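Local coordinates for protein inositol-1,4,5-trisphosphate 5-phosphatase 1 (Schizosaccharomyces pombe, PDB 1I9Z) that removes the 5-phosphate from soluble and lipid inositol phosphates, including phosphatidylinositol 4,5-bisphosphate, in a magnesium-dependent reaction, at residues E290-S295 and T312-I317. Residues are numbered along the deposited sequence; the frame is centred on the assembly and turned at random.
Sequences ELVPHS and TYEANI
A beta bulge, with His294 and Ser295 set against the single residue Thr312, interrupts the antiparallel hairpin of strands 292-298 and 309-320. Before it the pairing is regular: Val292 and Glu314 form a hydrogen-bonded pair, its nearly straight Val292 N to Glu314 O bond measuring 3.0 Å, and Pro293 faces Tyr313 in the following non-hydrogen-bonded pair. At the bulge, His294 N donates to Thr312 O from above the carbonyl plane (2.9 Å), while Thr312 N donates to Ser295 O. The extra amide, Ser295 N, is taken by the Thr312 hydroxyl, OG1, at 2.9 Å. That oxygen gets there by sitting between its own backbone N and carbonyl carbon (chi1 53°). Replacing this threonine by alanine is likely to leave the Ser295 amide without its hydroxyl acceptor and to open a gap beside His294 CB. A water bridges Ser295 O and Thr312 O, and also lies over one face of the Tyr313 ring, offset toward its rim.

On the opposite face of the Tyr313 ring rests Leu291 CD1, in a CH-pi contact 4.1 Å from the ring centroid. The other Leu291 methyl, CD2, presses tightly on Ala315 CB (3.5 Å), and Pro293 CB adds a contact to Tyr313 CE2 at 3.9 Å. These apolar groups look toward strands 201-205 and 283-288 of the second sheet, where Tyr287 meets the Tyr313 ring edge-to-face. Across the backbone, the His294 ring brings its edge carbon CE1 to Glu314 OE1 (3.0 Å), with ring and carboxylate planes 68° apart; NE2 is badly angled for a hydrogen bond to that oxygen.

Strand 309-320 continues the sheet through backbone bonds to strand 20-33, leaving 292-298 as an outermost strand. The hairpin thus has one face in the interface between two mixed sheets, the beta sandwich characteristic of the DNase I-like fold of inositol polyphosphate 5-phosphatase domains.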
# COMPACT_ATOMS: atom_id res chain seq x y z
N GLU A 290 -4.85 -11.69 -1.22
CA GLU A 290 -3.90 -12.72 -0.80
C GLU A 290 -2.40 -12.49 -0.86
O GLU A 290 -1.66 -13.37 -1.24
CB GLU A 290 -4.22 -14.08 -1.48
CG GLU A 290 -5.67 -14.58 -1.29
CD GLU A 290 -6.20 -14.45 0.15
OE1 GLU A 290 -5.52 -14.88 1.13
OE2 GLU A 290 -7.34 -13.93 0.31
N LEU A 291 -1.95 -11.32 -0.40
CA LEU A 291 -0.53 -11.04 -0.34
C LEU A 291 0.02 -11.86 0.82
O LEU A 291 -0.73 -12.18 1.73
CB LEU A 291 -0.28 -9.55 -0.01
CG LEU A 291 -0.56 -8.62 -1.18
CD1 LEU A 291 -0.39 -7.12 -0.73
CD2 LEU A 291 0.45 -8.99 -2.30
N VAL A 292 1.30 -12.18 0.79
CA VAL A 292 1.92 -12.86 1.94
C VAL A 292 2.77 -11.78 2.62
O VAL A 292 3.77 -11.34 2.08
CB VAL A 292 2.83 -14.02 1.49
CG1 VAL A 292 3.55 -14.62 2.73
CG2 VAL A 292 1.96 -15.09 0.77
N PRO A 293 2.35 -11.31 3.82
CA PRO A 293 3.08 -10.28 4.55
C PRO A 293 4.27 -10.78 5.30
O PRO A 293 4.27 -11.90 5.87
CB PRO A 293 2.02 -9.70 5.48
CG PRO A 293 1.21 -10.97 5.82
CD PRO A 293 1.06 -11.62 4.48
N HIS A 294 5.34 -9.99 5.30
CA HIS A 294 6.50 -10.39 6.02
C HIS A 294 6.82 -9.43 7.15
O HIS A 294 6.49 -9.71 8.31
CB HIS A 294 7.67 -10.58 5.05
CG HIS A 294 7.57 -11.87 4.29
ND1 HIS A 294 6.90 -11.98 3.09
CD2 HIS A 294 7.99 -13.12 4.60
CE1 HIS A 294 6.90 -13.24 2.69
NE2 HIS A 294 7.56 -13.96 3.59
N SER A 295 7.40 -8.29 6.83
CA SER A 295 7.80 -7.32 7.86
C SER A 295 6.87 -6.12 7.94
O SER A 295 6.17 -5.78 6.97
CB SER A 295 9.22 -6.80 7.57
OG SER A 295 10.13 -7.87 7.54
N THR A 312 6.78 -5.36 4.02
CA THR A 312 7.21 -6.13 2.86
C THR A 312 6.18 -7.24 2.56
O THR A 312 5.49 -7.75 3.48
CB THR A 312 8.59 -6.77 3.09
OG1 THR A 312 8.58 -7.51 4.31
CG2 THR A 312 9.64 -5.71 3.16
N TYR A 313 6.08 -7.59 1.29
CA TYR A 313 5.14 -8.63 0.85
C TYR A 313 5.71 -9.48 -0.28
O TYR A 313 6.66 -9.07 -0.99
CB TYR A 313 3.88 -8.03 0.26
CG TYR A 313 3.14 -7.08 1.17
CD1 TYR A 313 3.38 -5.70 1.15
CD2 TYR A 313 2.24 -7.58 2.10
CE1 TYR A 313 2.73 -4.82 2.05
CE2 TYR A 313 1.56 -6.73 3.01
CZ TYR A 313 1.82 -5.34 2.98
OH TYR A 313 1.19 -4.51 3.83
N GLU A 314 5.14 -10.67 -0.41
CA GLU A 314 5.43 -11.52 -1.55
C GLU A 314 4.10 -11.55 -2.23
O GLU A 314 3.09 -11.73 -1.55
CB GLU A 314 5.83 -12.94 -1.16
CG GLU A 314 7.28 -13.05 -0.81
CD GLU A 314 7.68 -14.50 -0.60
OE1 GLU A 314 7.16 -15.15 0.34
OE2 GLU A 314 8.51 -14.98 -1.40
N ALA A 315 4.07 -11.38 -3.55
CA ALA A 315 2.81 -11.35 -4.26
C ALA A 315 2.88 -12.39 -5.37
O ALA A 315 3.78 -12.32 -6.22
CB ALA A 315 2.57 -9.95 -4.86
N ASN A 316 1.99 -13.37 -5.30
CA ASN A 316 1.93 -14.41 -6.29
C ASN A 316 1.26 -13.84 -7.51
O ASN A 316 0.14 -13.33 -7.44
CB ASN A 316 1.15 -15.62 -5.78
CG ASN A 316 1.21 -16.78 -6.78
OD1 ASN A 316 0.27 -17.02 -7.54
ND2 ASN A 316 2.36 -17.46 -6.82
N ILE A 317 1.96 -13.97 -8.63
CA ILE A 317 1.57 -13.46 -9.95
C ILE A 317 1.24 -14.62 -10.88
O ILE A 317 1.87 -15.66 -10.79
CB ILE A 317 2.79 -12.61 -10.55
CG1 ILE A 317 2.49 -11.13 -10.32
CG2 ILE A 317 3.09 -12.88 -12.07
CD1 ILE A 317 1.95 -10.86 -9.01
O HOH W 1 0.77 -13.71 -2.75
O HOH W 2 3.93 -6.95 5.68